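Long-range contacts in NIPSNAP domain-containing protein (Burkholderia xenovorans, PDB 5KAK), which is of unknown function but belongs to the NipSnap family, with a domain of the dimeric alpha-beta barrel superfamily: residues E[11-16]-E[58-63]; E[44-49]-E[112-117]; E[17-22]-E[93-98]; E[40-45]-E[63-68]. One frame throughout, in Å; residues are numbered along the deposited sequence.

Overall arrangement
All four contacts belong to one alpha-beta domain whose antiparallel sheet runs 45-51, 58-65, 10-18, 96-106. Interaction 1 pairs the two middle strands, its centre about 6 Å from the centre of the chain. Interactions 2 and 4 share R44 and L45, have centres about 7 Å apart, and close one end of the sheet. Interaction 3 lies at the other end, its centre about 24 Å from those of both. Along the chain the segments of interaction 1 alternate with those of the other three; it shares W63 with interaction 4, which nests inside interaction 3. Interactions 1 and 2 touch a second subunit, where the sheet continues, as expected for a dimeric alpha-beta barrel.

Interaction 1: residues E[11-16]-E[58-63]; sequences VEERIY and QVVHLW
H61 drives its imidazole into the hollow between R14 and Y16. Its CG sits between the backbone N and the carbonyl carbon (chi1 41°), swinging the ring toward 11-16. R14 CB lies over one ring face in a CH-pi contact, 3.6 Å from the H61 centroid, while the NE2 edge of H61 points at the Y16 ring in a T-shaped pair, planes 80° apart. NE2 comes 3.3 Å from Y16 CE2. W63 NE1 donates to H61 ND1 at 3.0 Å, each bonded atom lying in the plane of the other ring although the rings are about perpendicular, fixing the rotation of the imidazole. The R14 chain bends at chi3 and grips Y16 OH side-on, NE at 2.9 Å and NH2 slightly longer, while its NH1 makes a salt bridge to E12 OE1 at 2.8 Å. V59 CG2 presses on Y16 CB at 3.4 Å. On the other face L62 CD2 lies 4.0 Å from V11 CG1, L62 CD1 lies along E13 CG, and I15 CG2 packs on the amide of Q58, whose NE2 bonds D17 of this chain and OE1 K102 of the second subunit. This E13, I15, V60 and L62 face packs on that subunit; helix 23-42 covers part of the H61 face. Six backbone bonds join E12, R14 and Y16 to W63, H61 and V59, the regular antiparallel ladder at the centre of the ferredoxin-like sheet of dimeric alpha-beta barrels.

Interaction 2: residues E[44-49]-E[112-117]; sequences RLIGYF and PLPPLW
R44 and L116 bring their CA atoms within 5.4 Å where the irregular chain 112-117 passes the start of strand 45-51, without forming a strand ladder. The R44 side chain, extended from CG to NE, runs between two leucines. L116 CD2 lies over the centre of one guanidinium face, 3.7 Å above the plane, and L116 CG is 3.6 Å from R44 NH2. Toward the opposite face comes L113 CD1, 3.7 Å from R44 CD, the side chains crossing at about a right angle. P114 O approaches the guanidinium edge in its plane; the bond from R44 NE is weak, 3.2 Å with an N-H...O angle of 120°, and R44 CD is equally near this oxygen. The stronger polar partner of R44 is E66, just beyond strand 58-65, so the tail supplies mainly apolar cover for the arginine. I46 and G47 both face L62 in a classic beta bulge on the outermost strand, within this chain, of the ferredoxin-like sheet, which continues into the second subunit at F49. I46 CG1 meets P114 CG at 3.7 Å, with the proline ring lying across the isoleucine branch. P114 CG rests 3.8 Å from L45 O, whereas L45 CB points away from 112-117 and its side chain packs on W63. W117 pairs through its backbone with G43, its ring makes a cation-pi contact with R39, and its NE1 bonds E122.

Interaction 3: residues E[17-22]-E[93-98]; sequences DLRPNG and QPLLVR
D17 sets CG anti to its carbonyl carbon (chi1 -62°), and R98 extends through CG before bending at chi3 (-55°), which carries its NH1 back over the strand to D17. The two strands join in an antiparallel pair with a classic beta bulge, V97 and R98 both facing D17. D17 O therefore accepts twice, from V97 N at 2.9 Å and from R98 N at 3.2 Å; D17 N returns a bond to R98 O. Between the side chains the salt bridge is long, D17 OD2 to R98 NH1 at 3.5 Å. The carboxylate meets the guanidinium at its edge, with the planes 59° apart, and the firmer partner of D17 is the amide of Q58, bonded to OD1. The bulge shifts the register by one residue, so R19 N donates to L95 O at 2.9 Å, and L18 CA also leans on that oxygen. V97 CB points toward 17-22, placing CG2 3.6 Å from R19 N over the backbone. L18 CD2 touches L96 CD2 at 3.9 Å, while F26 of helix 23-42 packs on both L18 and L95. From R19 to G22 the chain reverses in a type II beta turn, closed by G22 N to R19 O. P20 and N21 in this turn bond Q93 of a fourth subunit, and Q93 of this chain makes the reciprocal bonds to a third, so this end of the sheet lies at subunit contacts. R19 lays its guanidinium over L95, with NH2 3.2 Å from L95 CD2.

Interaction 4: residues E[40-45]-E[63-68]; sequences PVLGRL and WGYEDL
L42 reaches from the end of helix 23-42 toward strand 58-65, where W63 and Y65 receive it. Its CB lies over the indole face near the rim, 3.6 Å from W63 CE3. CG, anti to the carbonyl carbon (chi1 -67°), continues toward Y65 OH. At the tip the branches divide: CD1 sits over the centre of the W63 six-membered ring, 3.9 Å from its centroid, and CD2 meets Y65 OH at 3.5 Å. On the opposite face of the indole L45 CD1 lies equally close to the same centroid, so the ring is sandwiched between two leucines by CH-pi contacts. Beside this apolar layer, G64 N donates an almost straight bond to R44 O at 2.8 Å, and L45 and W63 form an antiparallel non-hydrogen-bonded pair. R44 CB packs on G64 O, and its guanidinium extends to E66. NH2 meets OE2 at 2.7 Å from above the carboxylate plane, the two planes nearly perpendicular at 87°, while the bond from NH1 is weak. Water 1 accepts from R44 NH1 and water 2 from R44 N; both reach L42 O and G64 O, water 2 only weakly to L42 O, so the end of the helix and the strand share a water bridge. G43, with positive phi, lets the chain leave the helix, and D67 supplies the N-cap of helix 68-80. The contact is the helix-to-strand corner of the ferredoxin-like alpha-beta fold, where helix 23-42 packs over its sheet before the chain enters strand 45-51.

Interaction 1: residues E[11-16]-E[58-63]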
# COMPACT_ATOMS: atom_id res chain seq x y z
N VAL E 11 -10.62 -19.60 -11.04
CA VAL E 11 -11.25 -18.32 -11.36
C VAL E 11 -10.18 -17.26 -11.39
O VAL E 11 -9.40 -17.13 -10.44
CB VAL E 11 -12.35 -17.96 -10.33
CG1 VAL E 11 -12.82 -16.53 -10.51
CG2 VAL E 11 -13.52 -18.96 -10.45
N GLU E 12 -10.13 -16.48 -12.46
CA GLU E 12 -9.21 -15.35 -12.52
C GLU E 12 -9.98 -14.08 -12.20
O GLU E 12 -10.98 -13.77 -12.85
CB GLU E 12 -8.55 -15.21 -13.89
CG GLU E 12 -7.53 -14.07 -13.95
CD GLU E 12 -6.90 -13.91 -15.33
OE1 GLU E 12 -5.94 -13.12 -15.47
OE2 GLU E 12 -7.33 -14.60 -16.28
N GLU E 13 -9.53 -13.35 -11.18
CA GLU E 13 -10.05 -12.03 -10.88
C GLU E 13 -9.10 -11.00 -11.47
O GLU E 13 -7.89 -11.04 -11.21
CB GLU E 13 -10.21 -11.82 -9.38
CG GLU E 13 -10.81 -10.46 -9.06
CD GLU E 13 -11.18 -10.30 -7.60
OE1 GLU E 13 -10.63 -11.01 -6.73
OE2 GLU E 13 -12.03 -9.43 -7.33
N ARG E 14 -9.62 -10.10 -12.31
CA ARG E 14 -8.82 -9.04 -12.89
C ARG E 14 -9.36 -7.71 -12.36
O ARG E 14 -10.57 -7.50 -12.31
CB ARG E 14 -8.85 -9.09 -14.43
CG ARG E 14 -8.22 -10.38 -14.95
CD ARG E 14 -8.24 -10.44 -16.46
NE ARG E 14 -7.36 -9.47 -17.09
CZ ARG E 14 -6.05 -9.66 -17.30
NH1 ARG E 14 -5.46 -10.77 -16.91
NH2 ARG E 14 -5.34 -8.73 -17.92
N ILE E 15 -8.44 -6.86 -11.92
CA ILE E 15 -8.78 -5.61 -11.24
C ILE E 15 -8.03 -4.50 -11.97
O ILE E 15 -6.80 -4.45 -11.92
CB ILE E 15 -8.40 -5.65 -9.76
CG1 ILE E 15 -9.05 -6.84 -9.04
CG2 ILE E 15 -8.71 -4.32 -9.10
CD1 ILE E 15 -8.46 -7.10 -7.65
N TYR E 16 -8.76 -3.63 -12.68
CA TYR E 16 -8.14 -2.53 -13.40
C TYR E 16 -8.48 -1.20 -12.74
O TYR E 16 -9.66 -0.90 -12.49
CB TYR E 16 -8.60 -2.46 -14.86
CG TYR E 16 -8.37 -3.67 -15.72
CD1 TYR E 16 -7.48 -4.69 -15.36
CD2 TYR E 16 -9.02 -3.77 -16.93
CE1 TYR E 16 -7.29 -5.78 -16.19
CE2 TYR E 16 -8.84 -4.84 -17.76
CZ TYR E 16 -7.98 -5.85 -17.39
OH TYR E 16 -7.85 -6.91 -18.26
N GLN E 58 -12.54 1.87 -10.65
CA GLN E 58 -11.94 0.54 -10.65
C GLN E 58 -12.94 -0.42 -11.26
O GLN E 58 -14.13 -0.39 -10.91
CB GLN E 58 -11.54 0.08 -9.24
CG GLN E 58 -10.83 -1.26 -9.21
CD GLN E 58 -10.47 -1.71 -7.80
OE1 GLN E 58 -11.31 -2.30 -7.11
NE2 GLN E 58 -9.23 -1.48 -7.39
N VAL E 59 -12.47 -1.25 -12.17
CA VAL E 59 -13.31 -2.29 -12.74
C VAL E 59 -12.78 -3.63 -12.25
O VAL E 59 -11.56 -3.84 -12.14
CB VAL E 59 -13.40 -2.23 -14.28
CG1 VAL E 59 -14.15 -1.00 -14.72
CG2 VAL E 59 -12.04 -2.24 -14.90
N VAL E 60 -13.71 -4.52 -11.93
CA VAL E 60 -13.42 -5.82 -11.35
C VAL E 60 -14.16 -6.87 -12.16
O VAL E 60 -15.39 -6.81 -12.27
CB VAL E 60 -13.85 -5.89 -9.87
CG1 VAL E 60 -13.67 -7.29 -9.30
CG2 VAL E 60 -13.09 -4.88 -9.05
N HIS E 61 -13.43 -7.83 -12.74
CA HIS E 61 -14.10 -8.86 -13.54
C HIS E 61 -13.53 -10.23 -13.22
O HIS E 61 -12.32 -10.39 -13.01
CB HIS E 61 -14.06 -8.55 -15.08
CG HIS E 61 -12.76 -8.02 -15.61
ND1 HIS E 61 -12.04 -8.66 -16.59
CD2 HIS E 61 -12.09 -6.87 -15.35
CE1 HIS E 61 -10.96 -7.95 -16.88
NE2 HIS E 61 -10.97 -6.86 -16.15
N LEU E 62 -14.41 -11.22 -13.15
CA LEU E 62 -14.04 -12.58 -12.78
C LEU E 62 -14.43 -13.53 -13.90
O LEU E 62 -15.59 -13.56 -14.31
CB LEU E 62 -14.73 -13.02 -11.49
CG LEU E 62 -14.25 -12.44 -10.17
CD1 LEU E 62 -14.68 -11.01 -10.02
CD2 LEU E 62 -14.74 -13.30 -9.01
N TRP E 63 -13.46 -14.32 -14.35
CA TRP E 63 -13.61 -15.30 -15.42
C TRP E 63 -13.32 -16.71 -14.90
O TRP E 63 -12.30 -16.93 -14.23
CB TRP E 63 -12.66 -14.97 -16.56
CG TRP E 63 -12.92 -13.63 -17.15
CD1 TRP E 63 -12.39 -12.45 -16.74
CD2 TRP E 63 -13.77 -13.35 -18.25
NE1 TRP E 63 -12.86 -11.43 -17.55
CE2 TRP E 63 -13.71 -11.96 -18.48
CE3 TRP E 63 -14.58 -14.14 -19.08
CZ2 TRP E 63 -14.44 -11.34 -19.50
CZ3 TRP E 63 -15.30 -13.52 -20.10
CH2 TRP E 63 -15.22 -12.13 -20.30

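Interaction 2: residues E[44-49]-E[112-117]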
# COMPACT_ATOMS: atom_id res chain seq x y z
N ARG E 44 -16.57 -17.98 -19.78
CA ARG E 44 -17.35 -18.08 -18.55
C ARG E 44 -17.18 -16.81 -17.71
O ARG E 44 -16.40 -16.78 -16.76
CB ARG E 44 -16.96 -19.33 -17.76
CG ARG E 44 -17.15 -20.62 -18.56
CD ARG E 44 -16.71 -21.81 -17.75
NE ARG E 44 -17.07 -23.09 -18.34
CZ ARG E 44 -16.27 -23.80 -19.11
NH1 ARG E 44 -15.05 -23.34 -19.41
NH2 ARG E 44 -16.67 -24.97 -19.58
N LEU E 45 -17.93 -15.77 -18.06
CA LEU E 45 -17.97 -14.56 -17.24
C LEU E 45 -18.78 -14.82 -15.98
O LEU E 45 -19.97 -15.16 -16.05
CB LEU E 45 -18.55 -13.39 -18.04
CG LEU E 45 -18.61 -12.04 -17.30
CD1 LEU E 45 -17.23 -11.62 -16.78
CD2 LEU E 45 -19.21 -10.96 -18.22
N ILE E 46 -18.14 -14.66 -14.82
CA ILE E 46 -18.84 -14.73 -13.54
C ILE E 46 -19.42 -13.38 -13.14
O ILE E 46 -20.51 -13.30 -12.58
CB ILE E 46 -17.88 -15.29 -12.47
CG1 ILE E 46 -17.54 -16.75 -12.78
CG2 ILE E 46 -18.47 -15.13 -11.06
CD1 ILE E 46 -16.33 -17.27 -12.05
N GLY E 47 -18.72 -12.29 -13.44
CA GLY E 47 -19.17 -10.96 -13.08
C GLY E 47 -18.25 -9.91 -13.63
O GLY E 47 -17.03 -10.12 -13.68
N TYR E 48 -18.81 -8.77 -14.05
CA TYR E 48 -18.04 -7.63 -14.55
C TYR E 48 -18.63 -6.38 -13.93
O TYR E 48 -19.80 -6.05 -14.18
CB TYR E 48 -18.09 -7.55 -16.09
CG TYR E 48 -16.81 -7.00 -16.71
CD1 TYR E 48 -16.24 -5.83 -16.24
CD2 TYR E 48 -16.18 -7.68 -17.75
CE1 TYR E 48 -15.06 -5.33 -16.81
CE2 TYR E 48 -14.99 -7.18 -18.32
CZ TYR E 48 -14.45 -6.00 -17.85
OH TYR E 48 -13.27 -5.51 -18.39
N PHE E 49 -17.85 -5.69 -13.12
CA PHE E 49 -18.37 -4.65 -12.25
C PHE E 49 -17.51 -3.40 -12.31
O PHE E 49 -16.34 -3.44 -12.72
CB PHE E 49 -18.43 -5.09 -10.77
CG PHE E 49 -19.02 -6.44 -10.55
CD1 PHE E 49 -20.40 -6.61 -10.43
CD2 PHE E 49 -18.20 -7.55 -10.45
CE1 PHE E 49 -20.94 -7.86 -10.22
CE2 PHE E 49 -18.72 -8.80 -10.23
CZ PHE E 49 -20.10 -8.97 -10.12
N PRO E 112 -20.78 -23.79 -9.06
CA PRO E 112 -20.02 -24.30 -10.20
C PRO E 112 -19.82 -23.23 -11.27
O PRO E 112 -20.39 -22.14 -11.22
CB PRO E 112 -20.88 -25.46 -10.71
CG PRO E 112 -22.27 -25.09 -10.30
CD PRO E 112 -22.12 -24.40 -8.97
N LEU E 113 -19.01 -23.58 -12.26
CA LEU E 113 -18.69 -22.66 -13.33
C LEU E 113 -19.95 -22.24 -14.08
O LEU E 113 -20.87 -23.05 -14.24
CB LEU E 113 -17.70 -23.31 -14.31
CG LEU E 113 -16.21 -23.27 -13.97
CD1 LEU E 113 -15.38 -23.96 -15.05
CD2 LEU E 113 -15.76 -21.85 -13.79
N PRO E 114 -20.03 -20.99 -14.54
CA PRO E 114 -21.07 -20.64 -15.50
C PRO E 114 -20.94 -21.51 -16.74
O PRO E 114 -19.82 -21.93 -17.10
CB PRO E 114 -20.78 -19.17 -15.81
CG PRO E 114 -20.05 -18.66 -14.63
CD PRO E 114 -19.22 -19.83 -14.17
N PRO E 115 -22.04 -21.83 -17.39
CA PRO E 115 -21.94 -22.54 -18.67
C PRO E 115 -21.24 -21.67 -19.70
O PRO E 115 -21.23 -20.45 -19.59
CB PRO E 115 -23.40 -22.82 -19.05
CG PRO E 115 -24.17 -21.76 -18.32
CD PRO E 115 -23.44 -21.52 -17.04
N LEU E 116 -20.62 -22.33 -20.68
CA LEU E 116 -19.97 -21.60 -21.77
C LEU E 116 -20.96 -20.70 -22.49
O LEU E 116 -22.10 -21.10 -22.77
CB LEU E 116 -19.34 -22.58 -22.77
CG LEU E 116 -17.96 -23.17 -22.43
CD1 LEU E 116 -17.56 -24.21 -23.46
CD2 LEU E 116 -16.92 -22.06 -22.37
N TRP E 117 -20.53 -19.47 -22.78
CA TRP E 117 -21.36 -18.53 -23.54
C TRP E 117 -21.55 -19.05 -24.95
O TRP E 117 -20.59 -19.48 -25.60
CB TRP E 117 -20.69 -17.16 -23.56
CG TRP E 117 -21.48 -16.06 -24.20
CD1 TRP E 117 -21.34 -15.57 -25.47
CD2 TRP E 117 -22.52 -15.28 -23.59
NE1 TRP E 117 -22.24 -14.54 -25.69
CE2 TRP E 117 -22.96 -14.34 -24.55
CE3 TRP E 117 -23.11 -15.28 -22.32
CZ2 TRP E 117 -23.97 -13.43 -24.28
CZ3 TRP E 117 -24.13 -14.37 -22.06
CH2 TRP E 117 -24.55 -13.46 -23.04

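Interaction 3: residues E[17-22]-E[93-98]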
# COMPACT_ATOMS: atom_id res chain seq x y z
N ASP E 17 -7.46 -0.42 -12.45
CA ASP E 17 -7.67 0.95 -12.01
C ASP E 17 -7.63 1.86 -13.22
O ASP E 17 -6.71 1.78 -14.03
CB ASP E 17 -6.62 1.35 -10.99
CG ASP E 17 -6.67 0.50 -9.74
OD1 ASP E 17 -7.74 0.45 -9.10
OD2 ASP E 17 -5.65 -0.13 -9.41
N LEU E 18 -8.63 2.74 -13.33
CA LEU E 18 -8.83 3.58 -14.50
C LEU E 18 -8.52 5.03 -14.20
O LEU E 18 -8.46 5.44 -13.04
CB LEU E 18 -10.28 3.46 -15.00
CG LEU E 18 -10.68 2.01 -15.31
CD1 LEU E 18 -12.12 1.93 -15.77
CD2 LEU E 18 -9.76 1.49 -16.38
N ARG E 19 -8.35 5.82 -15.27
CA ARG E 19 -8.31 7.27 -15.19
C ARG E 19 -9.54 7.74 -14.41
O ARG E 19 -10.60 7.11 -14.49
CB ARG E 19 -8.28 7.85 -16.61
CG ARG E 19 -8.47 9.34 -16.74
CD ARG E 19 -8.49 9.74 -18.21
NE ARG E 19 -9.78 9.49 -18.85
CZ ARG E 19 -9.96 9.48 -20.17
NH1 ARG E 19 -8.92 9.69 -20.97
NH2 ARG E 19 -11.16 9.27 -20.70
N PRO E 20 -9.45 8.81 -13.62
CA PRO E 20 -10.63 9.26 -12.87
C PRO E 20 -11.85 9.48 -13.76
O PRO E 20 -11.78 10.11 -14.83
CB PRO E 20 -10.16 10.56 -12.22
CG PRO E 20 -8.67 10.32 -12.00
CD PRO E 20 -8.23 9.55 -13.22
N ASN E 21 -12.99 8.95 -13.31
CA ASN E 21 -14.27 9.01 -14.01
C ASN E 21 -14.23 8.31 -15.36
O ASN E 21 -15.04 8.61 -16.25
CB ASN E 21 -14.76 10.45 -14.15
CG ASN E 21 -14.93 11.13 -12.82
OD1 ASN E 21 -15.55 10.56 -11.91
ND2 ASN E 21 -14.37 12.32 -12.67
N GLY E 22 -13.30 7.37 -15.53
CA GLY E 22 -13.21 6.61 -16.76
C GLY E 22 -14.08 5.37 -16.83
O GLY E 22 -14.19 4.79 -17.92
N GLN E 93 -7.16 1.07 -23.86
CA GLN E 93 -5.80 1.48 -23.51
C GLN E 93 -5.72 2.90 -22.94
O GLN E 93 -5.04 3.08 -21.91
CB GLN E 93 -4.91 1.33 -24.75
CG GLN E 93 -3.51 1.85 -24.56
CD GLN E 93 -2.72 0.99 -23.62
OE1 GLN E 93 -2.86 -0.23 -23.62
NE2 GLN E 93 -1.90 1.61 -22.78
N PRO E 94 -6.36 3.92 -23.52
CA PRO E 94 -6.24 5.28 -22.96
C PRO E 94 -6.89 5.45 -21.59
O PRO E 94 -6.63 6.48 -20.94
CB PRO E 94 -6.94 6.15 -24.00
CG PRO E 94 -6.96 5.33 -25.25
CD PRO E 94 -7.10 3.93 -24.80
N LEU E 95 -7.70 4.51 -21.13
CA LEU E 95 -8.38 4.64 -19.85
C LEU E 95 -7.65 3.92 -18.73
O LEU E 95 -8.02 4.11 -17.57
CB LEU E 95 -9.81 4.10 -19.94
CG LEU E 95 -10.70 4.58 -21.08
CD1 LEU E 95 -11.97 3.73 -21.19
CD2 LEU E 95 -11.07 6.04 -20.88
N LEU E 96 -6.63 3.13 -19.06
CA LEU E 96 -5.95 2.28 -18.09
C LEU E 96 -4.88 3.04 -17.32
O LEU E 96 -4.17 3.89 -17.88
CB LEU E 96 -5.32 1.08 -18.79
CG LEU E 96 -6.30 0.19 -19.55
CD1 LEU E 96 -5.55 -0.87 -20.36
CD2 LEU E 96 -7.23 -0.46 -18.55
N VAL E 97 -4.80 2.77 -16.02
CA VAL E 97 -3.74 3.27 -15.16
C VAL E 97 -2.93 2.14 -14.54
O VAL E 97 -1.69 2.19 -14.52
CB VAL E 97 -4.31 4.20 -14.05
CG1 VAL E 97 -3.26 4.51 -13.01
CG2 VAL E 97 -4.87 5.49 -14.65
N ARG E 98 -3.61 1.10 -14.07
CA ARG E 98 -2.95 -0.00 -13.37
C ARG E 98 -3.79 -1.26 -13.52
O ARG E 98 -5.02 -1.19 -13.51
CB ARG E 98 -2.76 0.35 -11.89
CG ARG E 98 -2.16 -0.73 -11.02
CD ARG E 98 -2.06 -0.22 -9.59
NE ARG E 98 -1.32 1.04 -9.53
CZ ARG E 98 -1.87 2.25 -9.43
NH1 ARG E 98 -3.19 2.38 -9.37
NH2 ARG E 98 -1.09 3.32 -9.40

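Interaction 4: residues E[40-45]-E[63-68]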
# COMPACT_ATOMS: atom_id res chain seq x y z
N PRO E 40 -17.21 -14.64 -25.89
CA PRO E 40 -17.26 -15.95 -26.55
C PRO E 40 -15.93 -16.69 -26.52
O PRO E 40 -15.91 -17.92 -26.52
CB PRO E 40 -17.67 -15.62 -27.99
CG PRO E 40 -18.21 -14.22 -27.93
CD PRO E 40 -17.47 -13.54 -26.83
N VAL E 41 -14.81 -15.96 -26.53
CA VAL E 41 -13.50 -16.60 -26.54
C VAL E 41 -13.14 -17.12 -25.15
O VAL E 41 -12.75 -18.29 -24.98
CB VAL E 41 -12.44 -15.61 -27.06
CG1 VAL E 41 -11.08 -16.26 -27.14
CG2 VAL E 41 -12.86 -15.06 -28.44
N LEU E 42 -13.29 -16.27 -24.14
CA LEU E 42 -12.89 -16.67 -22.79
C LEU E 42 -13.87 -17.67 -22.20
O LEU E 42 -13.46 -18.63 -21.55
CB LEU E 42 -12.73 -15.43 -21.91
CG LEU E 42 -11.55 -14.55 -22.34
CD1 LEU E 42 -11.19 -13.48 -21.28
CD2 LEU E 42 -10.33 -15.41 -22.71
N GLY E 43 -15.17 -17.45 -22.39
CA GLY E 43 -16.10 -18.53 -22.11
C GLY E 43 -17.07 -18.32 -20.97
O GLY E 43 -18.28 -18.46 -21.16
N ARG E 44 -16.57 -17.98 -19.78
CA ARG E 44 -17.35 -18.08 -18.55
C ARG E 44 -17.18 -16.81 -17.71
O ARG E 44 -16.40 -16.78 -16.76
CB ARG E 44 -16.96 -19.33 -17.76
CG ARG E 44 -17.15 -20.62 -18.56
CD ARG E 44 -16.71 -21.81 -17.75
NE ARG E 44 -17.07 -23.09 -18.34
CZ ARG E 44 -16.27 -23.80 -19.11
NH1 ARG E 44 -15.05 -23.34 -19.41
NH2 ARG E 44 -16.67 -24.97 -19.58
N LEU E 45 -17.93 -15.77 -18.06
CA LEU E 45 -17.97 -14.56 -17.24
C LEU E 45 -18.78 -14.82 -15.98
O LEU E 45 -19.97 -15.16 -16.05
CB LEU E 45 -18.55 -13.39 -18.04
CG LEU E 45 -18.61 -12.04 -17.30
CD1 LEU E 45 -17.23 -11.62 -16.78
CD2 LEU E 45 -19.21 -10.96 -18.22
N TRP E 63 -13.46 -14.32 -14.35
CA TRP E 63 -13.61 -15.30 -15.42
C TRP E 63 -13.32 -16.71 -14.90
O TRP E 63 -12.30 -16.93 -14.23
CB TRP E 63 -12.66 -14.97 -16.56
CG TRP E 63 -12.92 -13.63 -17.15
CD1 TRP E 63 -12.39 -12.45 -16.74
CD2 TRP E 63 -13.77 -13.35 -18.25
NE1 TRP E 63 -12.86 -11.43 -17.55
CE2 TRP E 63 -13.71 -11.96 -18.48
CE3 TRP E 63 -14.58 -14.14 -19.08
CZ2 TRP E 63 -14.44 -11.34 -19.50
CZ3 TRP E 63 -15.30 -13.52 -20.10
CH2 TRP E 63 -15.22 -12.13 -20.30
N GLY E 64 -14.18 -17.66 -15.25
CA GLY E 64 -14.03 -19.03 -14.82
C GLY E 64 -13.45 -19.91 -15.91
O GLY E 64 -13.76 -19.75 -17.09
N TYR E 65 -12.60 -20.85 -15.50
CA TYR E 65 -11.92 -21.76 -16.41
C TYR E 65 -11.97 -23.16 -15.80
O TYR E 65 -12.03 -23.31 -14.58
CB TYR E 65 -10.48 -21.32 -16.67
CG TYR E 65 -10.39 -19.97 -17.36
CD1 TYR E 65 -10.57 -19.88 -18.73
CD2 TYR E 65 -10.15 -18.81 -16.65
CE1 TYR E 65 -10.51 -18.67 -19.37
CE2 TYR E 65 -10.08 -17.57 -17.29
CZ TYR E 65 -10.26 -17.53 -18.66
OH TYR E 65 -10.21 -16.33 -19.33
N GLU E 66 -11.97 -24.17 -16.66
CA GLU E 66 -12.02 -25.54 -16.15
C GLU E 66 -10.71 -25.94 -15.51
O GLU E 66 -10.69 -26.81 -14.63
CB GLU E 66 -12.39 -26.51 -17.27
CG GLU E 66 -13.79 -26.29 -17.82
CD GLU E 66 -14.07 -27.07 -19.08
OE1 GLU E 66 -13.88 -28.30 -19.08
OE2 GLU E 66 -14.48 -26.44 -20.09
N ASP E 67 -9.61 -25.32 -15.94
CA ASP E 67 -8.27 -25.62 -15.43
C ASP E 67 -7.27 -24.67 -16.07
O ASP E 67 -7.63 -23.84 -16.92
CB ASP E 67 -7.88 -27.08 -15.68
CG ASP E 67 -8.11 -27.54 -17.12
OD1 ASP E 67 -7.69 -26.83 -18.07
OD2 ASP E 67 -8.71 -28.62 -17.31
N LEU E 68 -6.01 -24.78 -15.65
CA LEU E 68 -4.98 -23.84 -16.08
C LEU E 68 -4.71 -23.93 -17.58
O LEU E 68 -4.49 -22.90 -18.23
CB LEU E 68 -3.70 -24.07 -15.29
CG LEU E 68 -3.84 -23.72 -13.81
CD1 LEU E 68 -2.67 -24.31 -13.05
CD2 LEU E 68 -3.91 -22.21 -13.65
O HOH W 1 -13.90 -20.59 -19.79
O HOH W 2 -13.91 -17.37 -18.73